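Local coordinates for ferrous iron transport protein B (Escherichia coli, PDB 3I8S), which transports ferrous iron across the bacterial inner membrane in a GTP-driven system, its cytosolic G-protein domain probably coupling GTP binding to channel opening, at residues I6-N11 and I90-A95; R27-N32 and R40-F45; D56-Y61 and E74-H79; A86-N91 and P114-L119. One frame throughout, in Å; residues are numbered along the deposited sequence.

Interaction 1: residues I6-N11 and I90-A95; sequences IGLIGN and INVVDA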
# COMPACT_ATOMS: atom_id res chain seq x y z
N ILE A 6 3.79 5.00 12.44
CA ILE A 6 2.78 4.66 11.44
C ILE A 6 2.84 5.60 10.23
O ILE A 6 2.86 6.85 10.37
CB ILE A 6 1.38 4.70 12.06
CG1 ILE A 6 1.30 3.82 13.29
CG2 ILE A 6 0.36 4.31 10.96
CD1 ILE A 6 -0.04 3.75 13.88
N GLY A 7 2.90 5.00 9.02
CA GLY A 7 2.83 5.73 7.76
C GLY A 7 1.37 5.84 7.34
O GLY A 7 0.67 4.80 7.30
N LEU A 8 0.92 7.05 7.03
CA LEU A 8 -0.43 7.25 6.48
C LEU A 8 -0.38 7.45 4.96
O LEU A 8 0.31 8.32 4.41
CB LEU A 8 -1.09 8.39 7.20
CG LEU A 8 -2.55 8.63 6.92
CD1 LEU A 8 -3.41 7.48 7.54
CD2 LEU A 8 -2.92 10.07 7.38
N ILE A 9 -1.05 6.56 4.24
CA ILE A 9 -0.87 6.51 2.80
C ILE A 9 -2.21 6.24 2.13
O ILE A 9 -3.02 5.43 2.63
CB ILE A 9 0.12 5.40 2.37
CG1 ILE A 9 0.50 5.65 0.87
CG2 ILE A 9 -0.44 4.02 2.78
CD1 ILE A 9 1.72 4.90 0.33
N GLY A 10 -2.41 6.92 1.02
CA GLY A 10 -3.58 6.74 0.22
C GLY A 10 -3.50 7.51 -1.06
O GLY A 10 -2.55 8.24 -1.31
N ASN A 11 -4.56 7.41 -1.85
CA ASN A 11 -4.65 8.13 -3.09
C ASN A 11 -4.90 9.63 -2.79
O ASN A 11 -5.30 10.00 -1.69
CB ASN A 11 -5.80 7.61 -3.95
CG ASN A 11 -5.47 6.24 -4.65
OD1 ASN A 11 -4.87 5.32 -4.09
ND2 ASN A 11 -5.89 6.15 -5.85
N ILE A 90 -1.29 2.80 7.80
CA ILE A 90 -2.74 2.93 7.71
C ILE A 90 -2.97 3.40 6.31
O ILE A 90 -2.47 4.48 5.89
CB ILE A 90 -3.37 3.91 8.73
CG1 ILE A 90 -3.15 3.34 10.14
CG2 ILE A 90 -4.89 4.12 8.43
CD1 ILE A 90 -3.48 4.31 11.21
N ASN A 91 -3.68 2.58 5.56
CA ASN A 91 -3.99 2.84 4.18
C ASN A 91 -5.40 3.34 4.06
O ASN A 91 -6.33 2.59 4.28
CB ASN A 91 -3.77 1.57 3.36
CG ASN A 91 -4.17 1.71 1.88
OD1 ASN A 91 -4.11 2.79 1.24
ND2 ASN A 91 -4.55 0.58 1.33
N VAL A 92 -5.53 4.63 3.78
CA VAL A 92 -6.85 5.29 3.65
C VAL A 92 -7.42 5.03 2.28
O VAL A 92 -6.81 5.39 1.28
CB VAL A 92 -6.77 6.77 3.97
CG1 VAL A 92 -8.17 7.34 3.98
CG2 VAL A 92 -6.07 6.97 5.33
N VAL A 93 -8.56 4.34 2.24
CA VAL A 93 -9.15 3.86 1.00
C VAL A 93 -10.52 4.46 0.82
O VAL A 93 -11.37 4.36 1.68
CB VAL A 93 -9.23 2.30 0.96
CG1 VAL A 93 -10.15 1.78 -0.22
CG2 VAL A 93 -7.81 1.72 0.94
N ASP A 94 -10.71 5.16 -0.29
CA ASP A 94 -11.99 5.76 -0.70
C ASP A 94 -13.01 4.68 -1.15
O ASP A 94 -12.91 4.17 -2.25
CB ASP A 94 -11.71 6.78 -1.82
CG ASP A 94 -12.96 7.44 -2.40
OD1 ASP A 94 -14.10 7.20 -1.90
OD2 ASP A 94 -12.86 8.26 -3.38
N ALA A 95 -14.02 4.37 -0.30
CA ALA A 95 -15.08 3.41 -0.66
C ALA A 95 -15.83 3.71 -1.98
O ALA A 95 -16.37 2.80 -2.62
CB ALA A 95 -16.08 3.26 0.51
O HOH W 1 -6.44 5.44 -1.22
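Leu8 holds its CG trans to the backbone N (chi1 -171°), which lets CD1 reach over to the neighbouring strand, and Ile90, with CG1 lying beside its own N (chi1 -65°), offers that branch to Ile6. The result is a run of aliphatic contacts on one face of the sheet. Leu8 CD1 presses on Val92 CG2 at 3.5 Å, tighter than usual for two methyls, and lies 3.8 Å from Ile90 CB. Farther back, Ile6 CG2 meets Ile90 CG1 at 3.7 Å, the two chains crossing at a slant. Branched aliphatic residues suit this face because helix 16-24 closes over it, with Lys16 and Phe20 against Leu8 and Leu19 against Val92.

Beneath the side chains the strands run parallel, and their hydrogen bonds alternate in direction. Ile90 N donates to Gly7 O (2.8 Å), Ile9 N to Ile90 O (3.0 Å) and Val92 N to Ile9 O (2.9 Å). Beyond Ile9 the strands part, and a water accepts from Asn11 N at 2.8 Å while lying close to Val92 O. Glycine fits position 10, since a CB there would run into Val92 O. Gly10 and Asn11 belong to the GTP-binding residues, and a central parallel strand running into this glycine-rich turn and then helix 16-24 is the P-loop (Walker A) arrangement of GTPases.

Interaction 2: residues R27-N32 and R40-F45; sequences RQRVGN and RKEGQF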
# COMPACT_ATOMS: atom_id res chain seq x y z
N ARG A 27 -1.03 18.68 17.48
CA ARG A 27 0.26 18.02 17.71
C ARG A 27 0.88 17.60 16.38
O ARG A 27 0.97 16.43 16.06
CB ARG A 27 0.08 16.81 18.61
CG ARG A 27 -0.65 17.12 19.92
CD ARG A 27 -0.96 15.85 20.67
NE ARG A 27 -1.79 14.88 19.94
CZ ARG A 27 -3.09 15.00 19.73
NH1 ARG A 27 -3.77 16.07 20.14
NH2 ARG A 27 -3.73 14.05 19.09
N GLN A 28 1.26 18.56 15.57
CA GLN A 28 1.83 18.25 14.28
C GLN A 28 2.97 19.19 13.96
O GLN A 28 3.02 20.32 14.45
CB GLN A 28 0.81 18.28 13.11
CG GLN A 28 -0.55 18.85 13.32
CD GLN A 28 -1.40 18.78 12.03
OE1 GLN A 28 -0.99 19.27 10.98
NE2 GLN A 28 -2.56 18.15 12.11
N ARG A 29 3.89 18.72 13.14
CA ARG A 29 4.94 19.56 12.62
C ARG A 29 5.05 19.45 11.11
O ARG A 29 4.66 18.45 10.53
CB ARG A 29 6.26 19.18 13.27
CG ARG A 29 6.79 17.83 12.90
CD ARG A 29 8.18 17.62 13.44
NE ARG A 29 8.40 16.22 13.77
CZ ARG A 29 9.41 15.75 14.51
NH1 ARG A 29 10.32 16.56 15.03
NH2 ARG A 29 9.49 14.44 14.75
N VAL A 30 5.58 20.49 10.48
CA VAL A 30 5.79 20.45 9.05
C VAL A 30 7.25 20.80 8.72
O VAL A 30 7.86 21.73 9.31
CB VAL A 30 4.81 21.40 8.31
CG1 VAL A 30 5.00 21.31 6.82
CG2 VAL A 30 3.35 21.06 8.65
N GLY A 31 7.81 20.07 7.77
CA GLY A 31 9.09 20.43 7.19
C GLY A 31 9.01 19.99 5.75
O GLY A 31 7.93 19.99 5.18
N ASN A 32 10.15 19.70 5.16
CA ASN A 32 10.21 19.16 3.81
C ASN A 32 10.88 17.80 3.83
O ASN A 32 11.70 17.54 4.71
CB ASN A 32 10.96 20.09 2.88
CG ASN A 32 10.19 21.37 2.58
OD1 ASN A 32 9.30 21.76 3.34
ND2 ASN A 32 10.52 22.02 1.48
N ARG A 40 6.64 17.64 4.30
CA ARG A 40 6.57 16.45 5.13
C ARG A 40 5.86 16.84 6.43
O ARG A 40 6.34 17.75 7.11
CB ARG A 40 7.97 15.90 5.42
CG ARG A 40 7.99 14.82 6.47
CD ARG A 40 9.33 14.08 6.61
NE ARG A 40 9.23 13.07 7.70
CZ ARG A 40 9.97 11.97 7.82
NH1 ARG A 40 10.94 11.70 6.95
NH2 ARG A 40 9.78 11.15 8.83
N LYS A 41 4.69 16.27 6.66
CA LYS A 41 3.91 16.54 7.87
C LYS A 41 3.95 15.29 8.73
O LYS A 41 3.83 14.20 8.20
CB LYS A 41 2.42 16.78 7.53
CG LYS A 41 1.99 18.13 6.90
CD LYS A 41 0.51 18.46 7.39
CE LYS A 41 -0.43 19.08 6.33
NZ LYS A 41 -0.79 20.49 6.61
N GLU A 42 4.08 15.46 10.03
CA GLU A 42 3.91 14.36 10.95
C GLU A 42 3.34 14.87 12.25
O GLU A 42 3.33 16.08 12.48
CB GLU A 42 5.19 13.54 11.11
CG GLU A 42 6.34 14.15 11.71
CD GLU A 42 7.49 13.12 11.75
OE1 GLU A 42 7.88 12.58 10.68
OE2 GLU A 42 8.01 12.89 12.85
N GLY A 43 2.78 13.98 13.03
CA GLY A 43 2.11 14.35 14.25
C GLY A 43 2.07 13.23 15.23
O GLY A 43 2.57 12.13 14.97
N GLN A 44 1.49 13.50 16.38
CA GLN A 44 1.46 12.52 17.45
C GLN A 44 0.05 12.27 17.91
O GLN A 44 -0.79 13.17 17.88
CB GLN A 44 2.28 12.98 18.66
CG GLN A 44 3.69 13.35 18.33
CD GLN A 44 4.69 12.36 18.82
OE1 GLN A 44 4.84 12.16 20.04
NE2 GLN A 44 5.44 11.76 17.90
N PHE A 45 -0.19 11.06 18.40
CA PHE A 45 -1.44 10.75 19.09
C PHE A 45 -1.23 9.48 19.87
O PHE A 45 -0.20 8.78 19.73
CB PHE A 45 -2.65 10.60 18.15
CG PHE A 45 -2.64 9.37 17.30
CD1 PHE A 45 -2.07 9.41 16.03
CD2 PHE A 45 -3.29 8.21 17.70
CE1 PHE A 45 -2.07 8.29 15.22
CE2 PHE A 45 -3.31 7.09 16.91
CZ PHE A 45 -2.69 7.12 15.66
O HOH W 2 -2.39 19.62 8.76
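A single carboxylate, that of Glu42, is shared by two arginines, Arg29 from the facing strand and Arg40 from its own. The setting is an antiparallel beta hairpin, strands 28-32 and 39-46, at the edge of the G-domain sheet; the loop joining them holds Gly35 to Val38, predicted to bind GTP.

Glu42 tucks CG between its backbone N and carbonyl carbon (chi1 66°), and Arg29 does likewise, which lays the two chains side by side. Arg29 NH2 then forms a salt bridge with Glu42 OE2 at 2.9 Å, from 40° above the carboxylate plane. The other oxygen, Glu42 OE1, makes a second salt bridge with Arg40 NH2 at 3.0 Å, close to the plane of that guanidinium, whose arginine also makes a cation-pi contact with Trp33. Were Glu42 an alanine, Arg29 and Arg40 would probably lose the carboxylate they share, and Arg29 in particular would be likely to turn more freely.

Arg29 and Glu42 are also a hydrogen-bonded backbone pair, with Arg29 N 2.8 Å from Glu42 O. At the hairpin's open end, Arg27 NE bonds to Gln44 O (2.9 Å) from well above the carbonyl plane. Gly43 suits its place because a CB would collide with Arg27 O. On the face away from Glu42 and Arg29, Val30 CG2 packs on Lys41 CG at 3.7 Å. Gln28, whose NE2 is held by Asn21, uses OE1 to accept from a water at 2.6 Å, and that water accepts in turn from Lys41 NZ at 2.8 Å.

Interaction 3: residues D56-Y61 and E74-H79; sequences DLPGTY and EQIACH
The pyrrolidine ring of Pro58 meets the helix by its CG-CD edge, where both atoms lie against one methyl: Ile76 CG2 is 3.8 Å from Pro58 CD. Proline and isoleucine cross at about a right angle. The one truly flat group at hand, the carboxylate of Glu74, takes no part in the meeting; it bends away from Thr60, and its OE1 is hydrogen-bonded to Thr65 in the loop before the helix.

Two residues on, Thr60 comes down over the first turn of segment 74-79. Its OG1, trans to the backbone N (chi1 -167°), sits 3.3 Å from Glu74 CB and donates its proton to Ser62 O. The other branch, Thr60 CG2, rests 4.0 Å from Ala77 CB. Threonine thus serves both needs, a methyl for the helix and a hydroxyl for its own loop, while alanine is small enough to let the loop backbone come near.

Asp56, Leu57, Pro58 and Gly59 have the D-x-P-G sequence of the G3 motif in GTPases and are predicted to bind GTP, and helix 72-83 probably corresponds to the switch II helix, as in related GTPases. Strand 4-10 lies behind both, its Ile9 touching Leu57 of the loop and Ala77 of the helix. Leu57 CD1 comes within 4.4 Å of Ala77 O, and the side chain also touches Tyr80 and Ile81, while Leu57 O accepts a hydrogen bond from Lys16 of the P-loop.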
# COMPACT_ATOMS: atom_id res chain seq x y z
N ASP A 56 2.56 11.55 7.53
CA ASP A 56 1.60 11.70 6.43
C ASP A 56 2.34 11.57 5.11
O ASP A 56 3.14 12.44 4.78
CB ASP A 56 0.94 13.07 6.51
CG ASP A 56 -0.12 13.28 5.40
OD1 ASP A 56 -0.79 12.32 4.97
OD2 ASP A 56 -0.28 14.43 5.03
N LEU A 57 2.05 10.56 4.33
CA LEU A 57 2.80 10.41 3.07
C LEU A 57 2.05 11.11 1.90
O LEU A 57 0.82 11.20 1.92
CB LEU A 57 3.02 8.94 2.78
CG LEU A 57 3.72 8.10 3.84
CD1 LEU A 57 3.91 6.70 3.34
CD2 LEU A 57 5.04 8.79 4.24
N PRO A 58 2.79 11.62 0.90
CA PRO A 58 2.09 12.31 -0.20
C PRO A 58 1.11 11.36 -0.87
O PRO A 58 1.35 10.17 -0.91
CB PRO A 58 3.22 12.71 -1.15
CG PRO A 58 4.43 12.69 -0.34
CD PRO A 58 4.24 11.61 0.69
N GLY A 59 -0.02 11.89 -1.32
CA GLY A 59 -1.03 11.07 -1.98
C GLY A 59 -0.46 10.47 -3.25
O GLY A 59 0.28 11.13 -3.97
N THR A 60 -0.83 9.22 -3.52
CA THR A 60 -0.33 8.50 -4.66
C THR A 60 -1.29 7.36 -5.10
O THR A 60 -1.97 6.79 -4.26
CB THR A 60 1.12 7.93 -4.41
OG1 THR A 60 1.67 7.50 -5.65
CG2 THR A 60 1.15 6.77 -3.39
N TYR A 61 -1.30 7.09 -6.41
CA TYR A 61 -2.08 6.00 -6.99
C TYR A 61 -1.34 4.65 -6.83
O TYR A 61 -1.97 3.61 -6.74
CB TYR A 61 -2.39 6.28 -8.47
CG TYR A 61 -2.99 5.09 -9.15
CD1 TYR A 61 -4.29 4.68 -8.87
CD2 TYR A 61 -2.26 4.35 -10.10
CE1 TYR A 61 -4.84 3.55 -9.48
CE2 TYR A 61 -2.79 3.23 -10.69
CZ TYR A 61 -4.08 2.85 -10.42
OH TYR A 61 -4.56 1.72 -11.03
N GLU A 74 4.87 10.01 -5.53
CA GLU A 74 4.97 8.55 -5.60
C GLU A 74 6.33 7.94 -5.19
O GLU A 74 6.40 6.88 -4.50
CB GLU A 74 4.60 8.13 -7.02
CG GLU A 74 4.69 6.68 -7.38
CD GLU A 74 6.11 6.16 -7.47
OE1 GLU A 74 6.87 6.67 -8.30
OE2 GLU A 74 6.45 5.20 -6.72
N GLN A 75 7.41 8.55 -5.62
CA GLN A 75 8.74 8.05 -5.22
C GLN A 75 9.01 8.27 -3.74
O GLN A 75 9.60 7.44 -3.05
CB GLN A 75 9.81 8.69 -6.06
CG GLN A 75 9.63 8.25 -7.49
CD GLN A 75 10.64 8.76 -8.43
OE1 GLN A 75 11.32 9.77 -8.20
NE2 GLN A 75 10.73 8.07 -9.57
N ILE A 76 8.52 9.41 -3.24
CA ILE A 76 8.65 9.71 -1.80
C ILE A 76 7.94 8.67 -0.93
O ILE A 76 8.48 8.16 0.07
CB ILE A 76 8.13 11.15 -1.50
CG1 ILE A 76 9.09 12.16 -2.08
CG2 ILE A 76 7.92 11.34 0.01
CD1 ILE A 76 8.52 13.61 -2.28
N ALA A 77 6.71 8.35 -1.33
CA ALA A 77 5.92 7.36 -0.67
C ALA A 77 6.64 6.02 -0.70
O ALA A 77 6.83 5.40 0.34
CB ALA A 77 4.54 7.25 -1.35
N CYS A 78 7.04 5.57 -1.88
CA CYS A 78 7.76 4.32 -2.03
C CYS A 78 9.08 4.26 -1.20
O CYS A 78 9.38 3.29 -0.53
CB CYS A 78 8.09 4.15 -3.51
SG CYS A 78 8.79 2.58 -3.88
N HIS A 79 9.84 5.33 -1.24
CA HIS A 79 11.11 5.35 -0.56
C HIS A 79 10.87 5.23 0.96
O HIS A 79 11.55 4.48 1.64
CB HIS A 79 11.81 6.66 -0.89
CG HIS A 79 13.05 6.89 -0.11
ND1 HIS A 79 13.05 7.57 1.09
CD2 HIS A 79 14.32 6.47 -0.30
CE1 HIS A 79 14.28 7.61 1.56
NE2 HIS A 79 15.07 6.96 0.74

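Interaction 4: residues A86-N91 and P114-L119; sequences ADLLIN and PCIVAL
Backbone hydrogen bonds join Leu89 and Asn91 to the segment that opens at Pro114, in the alternating pattern of parallel strands. Leu89 N donates to Pro114 O, Ile116 N to Leu89 O, Asn91 N to Ile116 O and Ala118 N to Asn91 O, each at 2.9 Å. The last is the oblique one, its donor 38° out of the carbonyl plane. Proline, which has no N-H to give, stands just before the strand and contributes its carbonyl. CA-H...O contacts fill the intervals: Ile90 CA, for example, is 3.3 Å from Ile116 O.

Apolar contacts form on both faces. Leu88 sets CG between its N and carbonyl carbon (chi1 67°), and its CD1 reaches Ile116 CD1 at 3.6 Å. Beside that pair, Ile90 CG2 touches Ala118 CB at 3.9 Å. Helix 154-164 packs here, its Leu159 and Ile163 touching both Ile90 and Ile116. The face of Leu89, Cys115 and Val117 turns to helix 98-111, where Leu108 touches Leu89 and Cys115; this helix links the two strands in a beta-alpha-beta unit.

One polar side chain stands at the start: Asp87 OD2 accepts from the backbone N of Thr5, while Asp87 O lies 3.8 Å from Pro114 CG.

With helices on both faces, mostly aliphatic residues are the natural occupants, and the buried peptide groups pair with one another. Such a contact depends on regular backbone pairing and shape far more than on charge, as expected for the centre of an alpha/beta G domain.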
# COMPACT_ATOMS: atom_id res chain seq x y z
N ALA A 86 8.65 2.69 9.45
CA ALA A 86 7.32 2.50 9.98
C ALA A 86 7.18 1.08 10.48
O ALA A 86 7.74 0.14 9.92
CB ALA A 86 6.29 2.78 8.93
N ASP A 87 6.46 0.96 11.59
CA ASP A 87 6.09 -0.31 12.17
C ASP A 87 4.84 -0.87 11.51
O ASP A 87 4.67 -2.06 11.45
CB ASP A 87 5.82 -0.09 13.66
CG ASP A 87 7.05 0.36 14.41
OD1 ASP A 87 8.02 -0.40 14.36
OD2 ASP A 87 7.09 1.45 14.98
N LEU A 88 3.98 0.03 11.01
CA LEU A 88 2.83 -0.32 10.22
C LEU A 88 2.36 0.87 9.44
O LEU A 88 2.80 2.00 9.69
CB LEU A 88 1.67 -0.81 11.07
CG LEU A 88 0.99 0.15 11.99
CD1 LEU A 88 -0.46 -0.30 12.22
CD2 LEU A 88 1.79 0.17 13.26
N LEU A 89 1.40 0.61 8.53
CA LEU A 89 0.82 1.61 7.66
C LEU A 89 -0.69 1.61 7.86
O LEU A 89 -1.29 0.56 8.11
CB LEU A 89 1.08 1.26 6.21
CG LEU A 89 2.49 1.12 5.77
CD1 LEU A 89 2.44 0.70 4.28
CD2 LEU A 89 3.17 2.46 6.01
N ILE A 90 -1.29 2.80 7.80
CA ILE A 90 -2.74 2.93 7.71
C ILE A 90 -2.97 3.40 6.31
O ILE A 90 -2.47 4.48 5.89
CB ILE A 90 -3.37 3.91 8.73
CG1 ILE A 90 -3.15 3.34 10.14
CG2 ILE A 90 -4.89 4.12 8.43
CD1 ILE A 90 -3.48 4.31 11.21
N ASN A 91 -3.68 2.58 5.56
CA ASN A 91 -3.99 2.84 4.18
C ASN A 91 -5.40 3.34 4.06
O ASN A 91 -6.33 2.59 4.28
CB ASN A 91 -3.77 1.57 3.36
CG ASN A 91 -4.17 1.71 1.88
OD1 ASN A 91 -4.11 2.79 1.24
ND2 ASN A 91 -4.55 0.58 1.33
N PRO A 114 2.99 -4.52 7.60
CA PRO A 114 1.72 -4.60 8.33
C PRO A 114 0.85 -3.38 8.00
O PRO A 114 1.34 -2.26 8.02
CB PRO A 114 2.15 -4.56 9.78
CG PRO A 114 3.47 -5.21 9.74
CD PRO A 114 4.12 -4.69 8.53
N CYS A 115 -0.41 -3.64 7.63
CA CYS A 115 -1.36 -2.62 7.18
C CYS A 115 -2.66 -2.72 7.94
O CYS A 115 -3.06 -3.82 8.40
CB CYS A 115 -1.68 -2.79 5.68
SG CYS A 115 -0.38 -2.31 4.53
N ILE A 116 -3.30 -1.57 8.12
CA ILE A 116 -4.68 -1.48 8.48
C ILE A 116 -5.33 -0.64 7.39
O ILE A 116 -4.85 0.46 7.09
CB ILE A 116 -4.86 -0.75 9.83
CG1 ILE A 116 -4.26 -1.60 10.98
CG2 ILE A 116 -6.37 -0.50 10.06
CD1 ILE A 116 -4.00 -0.79 12.20
N VAL A 117 -6.40 -1.15 6.76
CA VAL A 117 -7.17 -0.30 5.83
C VAL A 117 -8.19 0.51 6.58
O VAL A 117 -9.03 -0.04 7.35
CB VAL A 117 -7.85 -1.10 4.69
CG1 VAL A 117 -8.87 -0.29 3.94
CG2 VAL A 117 -6.80 -1.72 3.80
N ALA A 118 -8.16 1.82 6.36
CA ALA A 118 -9.23 2.68 6.86
C ALA A 118 -10.13 3.06 5.69
O ALA A 118 -9.73 3.85 4.83
CB ALA A 118 -8.68 3.90 7.54
N LEU A 119 -11.35 2.53 5.73
CA LEU A 119 -12.32 2.72 4.67
C LEU A 119 -13.14 3.96 4.93
O LEU A 119 -13.95 4.05 5.90
CB LEU A 119 -13.16 1.45 4.49
CG LEU A 119 -13.99 1.28 3.22
CD1 LEU A 119 -13.15 1.14 1.94
CD2 LEU A 119 -14.93 0.05 3.33

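In the fold
From the N terminus, strand 4-10 opens the longest loop, which closes only at interaction 1. Within it the chain makes two smaller closures in series: the hairpin of interaction 2 at the edge of the sheet, then interaction 3, where the loop after strand 51-56 meets helix 72-83. Interaction 4 begins on the strand where interaction 1 ends, sharing Ile90 and Asn91, and closes at strand 115-120 after a helical crossover. Three contacts thus belong to one sheet: interactions 1 and 4 lie side by side across strand 88-94, and interaction 2 stands about 16 Å from interaction 1, centre to centre. Interaction 3 links interactions 1 and 2, its loop probably hydrogen-bonding to Leu8 and Gly10 of one and to Lys41 of the other.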